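Local coordinates for protein ribonuclease J (Methanolobus psychrophilus R15, PDB 5HAB) that acts as an exoribonuclease of the metallo-beta-lactamase/beta-CASP family, probably degrading RNA by metal-dependent hydrolysis, at residues 125-133 with 169-180; 346-357 with 386-397. The protein carries 1 engineered substitution. One frame throughout, in Å; residues are numbered along the deposited sequence.

Contact 1: residues 125-133 with 169-180; sequences IATPYTTAL and FINTQHSIIDTV
Thr127 OG1 donates to the carbonyl O of Asp178 at 3.1 Å, the one direct hydrogen bond between 125-133 and 169-180. The approach is bent, with a C=O...donor angle of 138° and the hydroxyl tilted 18° from the carbonyl plane. Asp178 takes left-handed backbone angles, and its carboxylate also turns to Thr127: OD2 lies 3.3 Å from Thr127 CB as the side chains lie alongside each other, pointing opposite ways. Tyr307 OH gives OD2 a weak hydrogen bond. Thr127 is the N-cap of helix 128-138, and OD2 lies 3.6 Å from Tyr129 N in its first turn, where the helix dipole would probably favour the negative charge. A water completes the polar link, bound to Thr130 OG1 at 2.7 Å and donating to Ile177 O. The pairing joins the two sheets of the metallo-beta-lactamase sandwich, strand 124-126 belonging to one and strands 166-172 and 179-186 to the other. Between them, Thr127 CG2 meets Val180 CG1 tip to tip at 3.7 Å, while the edge of the Phe169 ring faces the backbone of Ala126 and Val180 CG2 covers one of its faces. Tyr129 has CG anti to its own nitrogen (chi1 -175°), turning the ring to Ile177, whose CD1 stands 3.8 Å from the ring centroid in a CH-pi contact. Leu133 CG lies over the opposite face, off toward the rim, and Tyr129 OH bonds to Tyr298 O.

Contact 2: residues 346-357 with 386-397; sequences QGEPGAVLGRIA and NRYALETKLKMK. With SO4 (sulfate ion), chain I; nucleotides of chain D.
Asn386 CB rests against two backbone oxygens at once, 3.3 Å from both Gln346 O and Gly347 O, and a water that accepts from its ND2 donates on to Gln346 O. At Arg387 the aliphatic part packs on Gln346, CG lying 3.9 Å from Gln346 CA. Glu391 OE1 approaches in the guanidinium plane, taking NE of Arg387 at 2.8 Å with its anti lone pair; NH1 goes to His345 O and NH2 to Asp403. Leu390 then wedges between turn and helix: CD1 meets Ala357 CB at 3.6 Å and Gly354 CA, while CD2 touches Gly347 CA and Leu353 CD2. A positive phi and the closeness of Asn386 O, which would clash with a CB there, both suit glycine at 347. Lys393 lays CB on Ala357 and sends NZ to Ile64 O of the second subunit. Leu394, with CG anti to the carbonyl carbon (chi1 -66°), brings CD2 to 3.7 Å from Ala357 CB. Lys397 bends at its last torsion, and NZ donates to Ala357 O at 2.7 Å from above the carbonyl plane, 37° out of it. Helices 352-357 and 386-396 cross at 46°, their axes 9.5 Å apart. The loop leading into helix 352-357 carries Glu348, whose OE2 accepts from O2' of A3 of chain D at 2.6 Å, a ribose 2'-hydroxyl contact that places the pair at the RNA-binding side of the beta-CASP domain.

Contact 1 closes along the chain before contact 2 opens, and the two do not touch: their centres are 31 Å apart and their nearest atoms about 12 Å. The first is buried in the metallo-beta-lactamase domain, its nearest atom about 4 Å from the RNA; the second lies beside the parallel sheet of the beta-CASP domain. In contact 1 the 169-180 loop carries His174, which meets an RNA phosphate as well as His104 and His410, a histidine cluster that, as in other metallo-beta-lactamase nucleases, probably belongs to the metal-binding active site. Contact 2 binds the ribose of A3 of chain D through Glu348. RNA contacts at both places are consistent with the RNA running between the two domains.

Contact 1: residues 125-133 with 169-180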
loop_
_atom_site.group_PDB
_atom_site.type_symbol
_atom_site.label_atom_id
_atom_site.label_comp_id
_atom_site.label_asym_id
_atom_site.label_seq_id
_atom_site.Cartn_x
_atom_site.Cartn_y
_atom_site.Cartn_z
ATOM N N ILE B 125 -6.760 24.901 -33.794
ATOM C CA ILE B 125 -8.010 24.279 -34.207
ATOM C C ILE B 125 -8.608 23.523 -33.028
ATOM O O ILE B 125 -7.916 22.747 -32.363
ATOM C CB ILE B 125 -7.809 23.343 -35.403
ATOM C CG1 ILE B 125 -7.068 24.063 -36.531
ATOM C CG2 ILE B 125 -9.151 22.812 -35.888
ATOM C CD1 ILE B 125 -6.554 23.127 -37.608
ATOM N N ALA B 126 -9.888 23.756 -32.758
ATOM C CA ALA B 126 -10.516 23.144 -31.591
ATOM C C ALA B 126 -12.037 23.152 -31.683
ATOM O O ALA B 126 -12.612 23.761 -32.582
ATOM C CB ALA B 126 -10.061 23.853 -30.319
ATOM N N THR B 127 -12.681 22.451 -30.757
ATOM C CA THR B 127 -14.135 22.447 -30.677
ATOM C C THR B 127 -14.636 23.782 -30.130
ATOM O O THR B 127 -13.892 24.474 -29.430
ATOM C CB THR B 127 -14.638 21.298 -29.782
ATOM O OG1 THR B 127 -14.110 21.459 -28.458
ATOM C CG2 THR B 127 -14.220 19.953 -30.353
ATOM N N PRO B 128 -15.897 24.141 -30.436
ATOM C CA PRO B 128 -16.507 25.398 -29.984
ATOM C C PRO B 128 -16.249 25.733 -28.518
ATOM O O PRO B 128 -15.766 26.831 -28.226
ATOM C CB PRO B 128 -17.996 25.157 -30.231
ATOM C CG PRO B 128 -18.011 24.303 -31.453
ATOM C CD PRO B 128 -16.790 23.412 -31.360
ATOM N N TYR B 129 -16.554 24.807 -27.614
ATOM C CA TYR B 129 -16.333 25.053 -26.193
ATOM C C TYR B 129 -14.848 25.268 -25.899
ATOM O O TYR B 129 -14.459 26.225 -25.212
ATOM C CB TYR B 129 -16.882 23.892 -25.356
ATOM C CG TYR B 129 -16.804 24.136 -23.865
ATOM C CD1 TYR B 129 -17.522 25.167 -23.272
ATOM C CD2 TYR B 129 -16.013 23.338 -23.051
ATOM C CE1 TYR B 129 -17.451 25.397 -21.911
ATOM C CE2 TYR B 129 -15.941 23.558 -21.687
ATOM C CZ TYR B 129 -16.659 24.589 -21.123
ATOM O OH TYR B 129 -16.585 24.816 -19.764
ATOM N N THR B 130 -14.025 24.375 -26.442
ATOM C CA THR B 130 -12.579 24.474 -26.295
ATOM C C THR B 130 -12.060 25.798 -26.838
ATOM O O THR B 130 -11.255 26.469 -26.186
ATOM C CB THR B 130 -11.853 23.337 -27.026
ATOM O OG1 THR B 130 -12.456 22.083 -26.691
ATOM C CG2 THR B 130 -10.385 23.318 -26.642
ATOM N N THR B 131 -12.525 26.166 -28.030
ATOM C CA THR B 131 -12.110 27.424 -28.645
ATOM C C THR B 131 -12.468 28.591 -27.746
ATOM O O THR B 131 -11.668 29.500 -27.564
ATOM C CB THR B 131 -12.768 27.656 -30.020
ATOM O OG1 THR B 131 -14.193 27.669 -29.870
ATOM C CG2 THR B 131 -12.370 26.573 -31.017
ATOM N N ALA B 132 -13.667 28.555 -27.174
ATOM C CA ALA B 132 -14.096 29.606 -26.262
ATOM C C ALA B 132 -13.158 29.705 -25.062
ATOM O O ALA B 132 -12.771 30.804 -24.668
ATOM C CB ALA B 132 -15.524 29.368 -25.801
ATOM N N LEU B 133 -12.791 28.563 -24.482
ATOM C CA LEU B 133 -11.913 28.579 -23.309
ATOM C C LEU B 133 -10.513 29.087 -23.647
ATOM O O LEU B 133 -9.890 29.810 -22.855
ATOM C CB LEU B 133 -11.810 27.186 -22.694
ATOM C CG LEU B 133 -13.091 26.647 -22.064
ATOM C CD1 LEU B 133 -12.964 25.150 -21.864
ATOM C CD2 LEU B 133 -13.397 27.363 -20.762
ATOM N N PHE B 169 -12.197 15.569 -36.828
ATOM C CA PHE B 169 -12.543 15.396 -35.420
ATOM C C PHE B 169 -13.567 14.272 -35.262
ATOM O O PHE B 169 -14.527 14.188 -36.031
ATOM C CB PHE B 169 -13.095 16.693 -34.822
ATOM C CG PHE B 169 -12.038 17.695 -34.431
ATOM C CD1 PHE B 169 -10.699 17.458 -34.690
ATOM C CD2 PHE B 169 -12.389 18.870 -33.782
ATOM C CE1 PHE B 169 -9.729 18.382 -34.323
ATOM C CE2 PHE B 169 -11.424 19.796 -33.413
ATOM C CZ PHE B 169 -10.094 19.551 -33.684
ATOM N N ILE B 170 -13.357 13.406 -34.274
ATOM C CA ILE B 170 -14.325 12.358 -33.945
ATOM C C ILE B 170 -14.740 12.540 -32.497
ATOM O O ILE B 170 -13.888 12.679 -31.633
ATOM C CB ILE B 170 -13.741 10.959 -34.177
ATOM C CG1 ILE B 170 -13.229 10.829 -35.608
ATOM C CG2 ILE B 170 -14.773 9.884 -33.870
ATOM C CD1 ILE B 170 -12.185 9.774 -35.765
ATOM N N ASN B 171 -16.037 12.544 -32.213
ATOM C CA ASN B 171 -16.472 12.812 -30.843
ATOM C C ASN B 171 -16.080 11.663 -29.920
ATOM O O ASN B 171 -16.082 10.496 -30.318
ATOM C CB ASN B 171 -17.987 13.059 -30.780
ATOM C CG ASN B 171 -18.727 11.980 -30.019
ATOM O OD1 ASN B 171 -19.184 10.997 -30.602
ATOM N ND2 ASN B 171 -18.858 12.160 -28.709
ATOM N N THR B 172 -15.711 12.004 -28.694
ATOM C CA THR B 172 -15.484 10.990 -27.677
ATOM C C THR B 172 -15.957 11.545 -26.339
ATOM O O THR B 172 -16.498 12.653 -26.281
ATOM C CB THR B 172 -14.001 10.573 -27.603
ATOM O OG1 THR B 172 -13.873 9.400 -26.790
ATOM C CG2 THR B 172 -13.147 11.699 -27.014
ATOM N N GLN B 173 -15.762 10.786 -25.266
ATOM C CA GLN B 173 -16.177 11.244 -23.947
ATOM C C GLN B 173 -14.973 11.460 -23.042
ATOM O O GLN B 173 -13.918 10.865 -23.253
ATOM C CB GLN B 173 -17.144 10.246 -23.307
ATOM C CG GLN B 173 -18.572 10.341 -23.821
ATOM C CD GLN B 173 -19.294 11.574 -23.315
ATOM O OE1 GLN B 173 -19.247 11.894 -22.124
ATOM N NE2 GLN B 173 -19.983 12.266 -24.215
ATOM N N HIS B 174 -15.150 12.303 -22.029
ATOM C CA HIS B 174 -14.091 12.624 -21.077
ATOM C C HIS B 174 -14.680 13.473 -19.953
ATOM O O HIS B 174 -15.860 13.822 -19.987
ATOM C CB HIS B 174 -12.936 13.360 -21.764
ATOM C CG HIS B 174 -11.716 13.506 -20.907
ATOM N ND1 HIS B 174 -11.124 12.439 -20.268
ATOM C CD2 HIS B 174 -10.991 14.598 -20.568
ATOM C CE1 HIS B 174 -10.079 12.865 -19.581
ATOM N NE2 HIS B 174 -9.976 14.171 -19.747
ATOM N N SER B 175 -13.860 13.808 -18.961
ATOM C CA SER B 175 -14.317 14.581 -17.810
ATOM C C SER B 175 -14.538 16.062 -18.130
ATOM O O SER B 175 -14.743 16.880 -17.231
ATOM C CB SER B 175 -13.313 14.442 -16.668
ATOM O OG SER B 175 -11.999 14.681 -17.133
ATOM N N ILE B 176 -14.486 16.403 -19.411
ATOM C CA ILE B 176 -14.854 17.735 -19.867
ATOM C C ILE B 176 -15.613 17.555 -21.171
ATOM O O ILE B 176 -15.364 16.610 -21.926
ATOM C CB ILE B 176 -13.627 18.669 -20.021
ATOM C CG1 ILE B 176 -14.081 20.101 -20.329
ATOM C CG2 ILE B 176 -12.682 18.161 -21.101
ATOM C CD1 ILE B 176 -12.949 21.112 -20.453
ATOM N N ILE B 177 -16.568 18.445 -21.413
ATOM C CA ILE B 177 -17.439 18.339 -22.572
ATOM C C ILE B 177 -16.673 18.685 -23.844
ATOM O O ILE B 177 -15.664 19.398 -23.798
ATOM C CB ILE B 177 -18.673 19.240 -22.409
ATOM C CG1 ILE B 177 -18.244 20.665 -22.055
ATOM C CG2 ILE B 177 -19.592 18.689 -21.332
ATOM C CD1 ILE B 177 -19.386 21.657 -22.014
ATOM N N ASP B 178 -17.170 18.168 -24.967
ATOM C CA ASP B 178 -16.647 18.460 -26.302
ATOM C C ASP B 178 -15.188 18.019 -26.467
ATOM O O ASP B 178 -14.316 18.820 -26.812
ATOM C CB ASP B 178 -16.788 19.954 -26.617
ATOM C CG ASP B 178 -17.349 20.209 -28.010
ATOM O OD1 ASP B 178 -17.569 19.233 -28.760
ATOM O OD2 ASP B 178 -17.577 21.388 -28.354
ATOM N N THR B 179 -14.934 16.737 -26.219
ATOM C CA THR B 179 -13.610 16.150 -26.416
ATOM C C THR B 179 -13.591 15.303 -27.692
ATOM O O THR B 179 -14.573 14.619 -28.009
ATOM C CB THR B 179 -13.187 15.290 -25.203
ATOM O OG1 THR B 179 -13.148 16.108 -24.026
ATOM C CG2 THR B 179 -11.811 14.685 -25.420
ATOM N N VAL B 180 -12.486 15.362 -28.434
ATOM C CA VAL B 180 -12.399 14.644 -29.705
ATOM C C VAL B 180 -11.128 13.791 -29.850
ATOM O O VAL B 180 -10.066 14.134 -29.325
ATOM C CB VAL B 180 -12.498 15.636 -30.889
ATOM C CG1 VAL B 180 -13.854 16.328 -30.895
ATOM C CG2 VAL B 180 -11.371 16.668 -30.834
HETATM O O HOH W 1 -13.494 21.142 -24.373
#

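Contact 2: residues 346-357 with 386-397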
loop_
_atom_site.group_PDB
_atom_site.type_symbol
_atom_site.label_atom_id
_atom_site.label_comp_id
_atom_site.label_asym_id
_atom_site.label_seq_id
_atom_site.Cartn_x
_atom_site.Cartn_y
_atom_site.Cartn_z
ATOM N N GLN B 346 -9.300 20.048 -4.290
ATOM C CA GLN B 346 -7.932 19.605 -4.028
ATOM C C GLN B 346 -7.293 20.434 -2.922
ATOM O O GLN B 346 -6.082 20.366 -2.698
ATOM C CB GLN B 346 -7.085 19.670 -5.300
ATOM C CG GLN B 346 -7.571 18.740 -6.388
ATOM C CD GLN B 346 -7.666 17.303 -5.909
ATOM O OE1 GLN B 346 -6.765 16.802 -5.235
ATOM N NE2 GLN B 346 -8.762 16.631 -6.254
ATOM N N GLY B 347 -8.119 21.210 -2.228
ATOM C CA GLY B 347 -7.642 22.064 -1.159
ATOM C C GLY B 347 -6.738 23.170 -1.663
ATOM O O GLY B 347 -5.805 23.577 -0.970
ATOM N N GLU B 348 -7.013 23.645 -2.878
ATOM C CA GLU B 348 -6.269 24.754 -3.464
ATOM C C GLU B 348 -6.310 25.953 -2.528
ATOM O O GLU B 348 -7.390 26.379 -2.113
ATOM C CB GLU B 348 -6.843 25.145 -4.831
ATOM C CG GLU B 348 -6.870 24.044 -5.889
ATOM C CD GLU B 348 -8.069 23.120 -5.756
ATOM O OE1 GLU B 348 -8.536 22.903 -4.620
ATOM O OE2 GLU B 348 -8.566 22.632 -6.792
ATOM N N PRO B 349 -5.135 26.487 -2.169
ATOM C CA PRO B 349 -5.094 27.717 -1.375
ATOM C C PRO B 349 -5.794 28.840 -2.126
ATOM O O PRO B 349 -5.465 29.107 -3.282
ATOM C CB PRO B 349 -3.595 27.992 -1.215
ATOM C CG PRO B 349 -2.926 26.681 -1.485
ATOM C CD PRO B 349 -3.786 26.002 -2.507
ATOM N N GLY B 350 -6.774 29.468 -1.490
ATOM C CA GLY B 350 -7.456 30.582 -2.112
ATOM C C GLY B 350 -8.815 30.235 -2.680
ATOM O O GLY B 350 -9.630 31.121 -2.917
ATOM N N ALA B 351 -9.063 28.950 -2.904
ATOM C CA ALA B 351 -10.366 28.514 -3.381
ATOM C C ALA B 351 -11.421 28.736 -2.299
ATOM O O ALA B 351 -11.084 28.898 -1.126
ATOM C CB ALA B 351 -10.326 27.051 -3.795
ATOM N N VAL B 352 -12.694 28.740 -2.687
ATOM C CA VAL B 352 -13.772 29.065 -1.759
ATOM C C VAL B 352 -13.803 28.125 -0.560
ATOM O O VAL B 352 -13.877 28.585 0.576
ATOM C CB VAL B 352 -15.147 29.053 -2.459
ATOM C CG1 VAL B 352 -16.224 29.386 -1.454
ATOM C CG2 VAL B 352 -15.191 30.080 -3.580
ATOM N N LEU B 353 -13.703 26.823 -0.808
ATOM C CA LEU B 353 -13.816 25.839 0.268
ATOM C C LEU B 353 -12.646 25.962 1.238
ATOM O O LEU B 353 -12.812 25.825 2.453
ATOM C CB LEU B 353 -13.893 24.417 -0.297
ATOM C CG LEU B 353 -14.186 23.314 0.725
ATOM C CD1 LEU B 353 -15.431 23.656 1.534
ATOM C CD2 LEU B 353 -14.350 21.961 0.039
ATOM N N GLY B 354 -11.463 26.228 0.695
ATOM C CA GLY B 354 -10.283 26.431 1.515
ATOM C C GLY B 354 -10.397 27.664 2.390
ATOM O O GLY B 354 -9.816 27.728 3.473
ATOM N N ARG B 355 -11.148 28.651 1.915
ATOM C CA ARG B 355 -11.325 29.890 2.658
ATOM C C ARG B 355 -12.387 29.691 3.734
ATOM O O ARG B 355 -12.273 30.223 4.840
ATOM C CB ARG B 355 -11.690 31.039 1.710
ATOM C CG ARG B 355 -10.466 31.775 1.166
ATOM C CD ARG B 355 -10.779 32.623 -0.066
ATOM N NE ARG B 355 -12.070 33.296 0.032
ATOM C CZ ARG B 355 -12.293 34.381 0.764
ATOM N NH1 ARG B 355 -11.305 34.930 1.463
ATOM N NH2 ARG B 355 -13.505 34.920 0.796
ATOM N N ILE B 356 -13.414 28.910 3.409
ATOM C CA ILE B 356 -14.426 28.532 4.389
ATOM C C ILE B 356 -13.776 27.754 5.530
ATOM O O ILE B 356 -14.093 27.965 6.703
ATOM C CB ILE B 356 -15.544 27.699 3.746
ATOM C CG1 ILE B 356 -16.366 28.549 2.779
ATOM C CG2 ILE B 356 -16.441 27.080 4.814
ATOM C CD1 ILE B 356 -17.566 27.814 2.223
ATOM N N ALA B 357 -12.852 26.865 5.178
ATOM C CA ALA B 357 -12.194 26.015 6.163
ATOM C C ALA B 357 -11.302 26.815 7.105
ATOM O O ALA B 357 -11.090 26.422 8.253
ATOM C CB ALA B 357 -11.386 24.936 5.467
ATOM N N ASN B 386 -2.469 19.374 0.574
ATOM C CA ASN B 386 -3.504 20.404 0.630
ATOM C C ASN B 386 -4.862 19.798 0.998
ATOM O O ASN B 386 -5.619 20.377 1.792
ATOM C CB ASN B 386 -3.596 21.163 -0.698
ATOM C CG ASN B 386 -2.339 21.950 -1.005
ATOM O OD1 ASN B 386 -1.713 22.511 -0.106
ATOM N ND2 ASN B 386 -1.969 22.005 -2.279
ATOM N N ARG B 387 -5.152 18.620 0.453
ATOM C CA ARG B 387 -6.409 17.939 0.752
ATOM C C ARG B 387 -6.464 17.514 2.213
ATOM O O ARG B 387 -7.500 17.642 2.863
ATOM C CB ARG B 387 -6.596 16.716 -0.143
ATOM C CG ARG B 387 -7.672 16.881 -1.190
ATOM C CD ARG B 387 -9.054 17.025 -0.572
ATOM N NE ARG B 387 -9.809 15.777 -0.627
ATOM C CZ ARG B 387 -10.467 15.357 -1.703
ATOM N NH1 ARG B 387 -10.436 16.069 -2.821
ATOM N NH2 ARG B 387 -11.134 14.214 -1.671
ATOM N N TYR B 388 -5.343 17.016 2.727
ATOM C CA TYR B 388 -5.280 16.600 4.120
ATOM C C TYR B 388 -5.534 17.780 5.056
ATOM O O TYR B 388 -6.320 17.664 5.991
ATOM C CB TYR B 388 -3.931 15.947 4.434
ATOM C CG TYR B 388 -3.702 15.696 5.909
ATOM C CD1 TYR B 388 -4.262 14.595 6.541
ATOM C CD2 TYR B 388 -2.920 16.557 6.669
ATOM C CE1 TYR B 388 -4.050 14.364 7.891
ATOM C CE2 TYR B 388 -2.702 16.335 8.014
ATOM C CZ TYR B 388 -3.270 15.237 8.621
ATOM O OH TYR B 388 -3.053 15.015 9.960
ATOM N N ALA B 389 -4.880 18.910 4.803
ATOM C CA ALA B 389 -5.068 20.098 5.636
ATOM C C ALA B 389 -6.519 20.590 5.575
ATOM O O ALA B 389 -7.136 20.877 6.611
ATOM C CB ALA B 389 -4.109 21.202 5.212
ATOM N N LEU B 390 -7.061 20.663 4.360
ATOM C CA LEU B 390 -8.446 21.082 4.172
ATOM C C LEU B 390 -9.408 20.193 4.964
ATOM O O LEU B 390 -10.237 20.679 5.742
ATOM C CB LEU B 390 -8.822 21.050 2.686
ATOM C CG LEU B 390 -10.281 21.392 2.376
ATOM C CD1 LEU B 390 -10.538 22.882 2.591
ATOM C CD2 LEU B 390 -10.667 20.970 0.972
ATOM N N GLU B 391 -9.280 18.886 4.768
ATOM C CA GLU B 391 -10.177 17.924 5.393
ATOM C C GLU B 391 -10.036 17.926 6.906
ATOM O O GLU B 391 -11.033 17.859 7.616
ATOM C CB GLU B 391 -9.919 16.521 4.845
ATOM C CG GLU B 391 -10.801 16.168 3.664
ATOM C CD GLU B 391 -10.543 14.770 3.144
ATOM O OE1 GLU B 391 -10.151 14.646 1.965
ATOM O OE2 GLU B 391 -10.752 13.798 3.902
ATOM N N THR B 392 -8.802 18.011 7.393
ATOM C CA THR B 392 -8.539 18.085 8.827
ATOM C C THR B 392 -9.229 19.302 9.440
ATOM O O THR B 392 -9.844 19.195 10.500
ATOM C CB THR B 392 -7.032 18.145 9.137
ATOM O OG1 THR B 392 -6.389 16.975 8.624
ATOM C CG2 THR B 392 -6.791 18.225 10.641
ATOM N N LYS B 393 -9.136 20.454 8.775
ATOM C CA LYS B 393 -9.811 21.658 9.274
ATOM C C LYS B 393 -11.335 21.496 9.288
ATOM O O LYS B 393 -11.998 21.779 10.304
ATOM C CB LYS B 393 -9.414 22.876 8.437
ATOM C CG LYS B 393 -7.959 23.281 8.619
ATOM C CD LYS B 393 -7.539 24.323 7.603
ATOM C CE LYS B 393 -6.037 24.527 7.642
ATOM N NZ LYS B 393 -5.555 25.394 6.531
ATOM N N LEU B 394 -11.880 21.017 8.171
ATOM C CA LEU B 394 -13.323 20.831 8.056
ATOM C C LEU B 394 -13.868 19.852 9.106
ATOM O O LEU B 394 -14.908 20.098 9.709
ATOM C CB LEU B 394 -13.676 20.350 6.649
ATOM C CG LEU B 394 -13.398 21.359 5.532
ATOM C CD1 LEU B 394 -13.584 20.723 4.165
ATOM C CD2 LEU B 394 -14.281 22.583 5.681
ATOM N N LYS B 395 -13.160 18.749 9.329
ATOM C CA LYS B 395 -13.580 17.768 10.328
ATOM C C LYS B 395 -13.407 18.323 11.737
ATOM O O LYS B 395 -14.210 18.031 12.619
ATOM C CB LYS B 395 -12.819 16.446 10.180
ATOM C CG LYS B 395 -13.357 15.558 9.070
ATOM C CD LYS B 395 -12.608 14.233 8.980
ATOM C CE LYS B 395 -11.165 14.431 8.550
ATOM N NZ LYS B 395 -10.499 13.138 8.222
ATOM N N MET B 396 -12.363 19.119 11.953
ATOM C CA MET B 396 -12.154 19.707 13.272
ATOM C C MET B 396 -13.256 20.710 13.566
ATOM O O MET B 396 -13.479 21.066 14.722
ATOM C CB MET B 396 -10.786 20.382 13.382
ATOM C CG MET B 396 -9.635 19.423 13.637
ATOM S SD MET B 396 -8.032 20.254 13.719
ATOM C CE MET B 396 -8.341 21.728 12.742
ATOM N N LYS B 397 -13.964 21.145 12.526
ATOM C CA LYS B 397 -15.151 21.967 12.756
ATOM C C LYS B 397 -16.430 21.134 12.674
ATOM O O LYS B 397 -17.532 21.679 12.614
ATOM C CB LYS B 397 -15.218 23.127 11.760
ATOM C CG LYS B 397 -14.175 24.223 11.982
ATOM C CD LYS B 397 -14.558 25.501 11.241
ATOM C CE LYS B 397 -13.521 26.601 11.420
ATOM N NZ LYS B 397 -12.244 26.270 10.731
HETATM S S SO4 I . -5.430 13.268 12.398
HETATM O O1 SO4 I . -6.756 12.686 12.196
HETATM O O2 SO4 I . -4.469 12.695 11.454
HETATM O O3 SO4 I . -5.496 14.713 12.183
HETATM O O4 SO4 I . -4.996 13.002 13.767
ATOM P P A D 4 -10.359 25.006 -10.788
ATOM O OP1 A D 4 -11.597 24.550 -10.101
ATOM O OP2 A D 4 -10.452 25.609 -12.142
ATOM O "O5'" A D 4 -9.597 26.036 -9.839
ATOM C "C5'" A D 4 -10.154 26.428 -8.594
ATOM C "C4'" A D 4 -9.154 27.159 -7.735
ATOM O "O4'" A D 4 -7.801 26.852 -8.154
ATOM C "C3'" A D 4 -9.216 28.678 -7.782
ATOM O "O3'" A D 4 -10.269 29.198 -6.984
ATOM C "C2'" A D 4 -7.821 29.080 -7.307
ATOM O "O2'" A D 4 -7.729 29.022 -5.891
ATOM C "C1'" A D 4 -6.958 27.957 -7.898
ATOM N N9 A D 4 -6.276 28.348 -9.150
ATOM C C8 A D 4 -6.664 28.103 -10.445
ATOM N N7 A D 4 -5.834 28.574 -11.347
ATOM C C5 A D 4 -4.828 29.169 -10.598
ATOM C C6 A D 4 -3.649 29.849 -10.959
ATOM N N6 A D 4 -3.267 30.057 -12.221
ATOM N N1 A D 4 -2.861 30.319 -9.963
ATOM C C2 A D 4 -3.241 30.113 -8.695
ATOM N N3 A D 4 -4.322 29.490 -8.232
ATOM C C4 A D 4 -5.086 29.036 -9.244
ATOM P P A D 3 -8.523 21.398 -14.948
ATOM O OP1 A D 3 -9.742 22.215 -15.184
ATOM O OP2 A D 3 -7.972 20.577 -16.055
ATOM O "O5'" A D 3 -7.357 22.360 -14.439
ATOM C "C5'" A D 3 -7.624 23.424 -13.534
ATOM C "C4'" A D 3 -7.409 23.007 -12.100
ATOM O "O4'" A D 3 -5.994 22.958 -11.788
ATOM C "C3'" A D 3 -7.986 23.931 -11.041
ATOM O "O3'" A D 3 -9.376 23.739 -10.854
ATOM C "C2'" A D 3 -7.157 23.589 -9.808
ATOM O "O2'" A D 3 -7.643 22.406 -9.189
ATOM C "C1'" A D 3 -5.790 23.283 -10.428
ATOM N N9 A D 3 -4.845 24.413 -10.319
ATOM C C8 A D 3 -4.553 25.402 -11.228
ATOM N N7 A D 3 -3.648 26.256 -10.806
ATOM C C5 A D 3 -3.320 25.798 -9.535
ATOM C C6 A D 3 -2.420 26.260 -8.552
ATOM N N6 A D 3 -1.644 27.337 -8.697
ATOM N N1 A D 3 -2.341 25.565 -7.394
ATOM C C2 A D 3 -3.114 24.483 -7.238
ATOM N N3 A D 3 -3.992 23.952 -8.084
ATOM C C4 A D 3 -4.050 24.664 -9.225
HETATM O O HOH W 2 -3.878 21.826 -4.417
HETATM O O HOH W 3 -5.286 23.240 2.333
#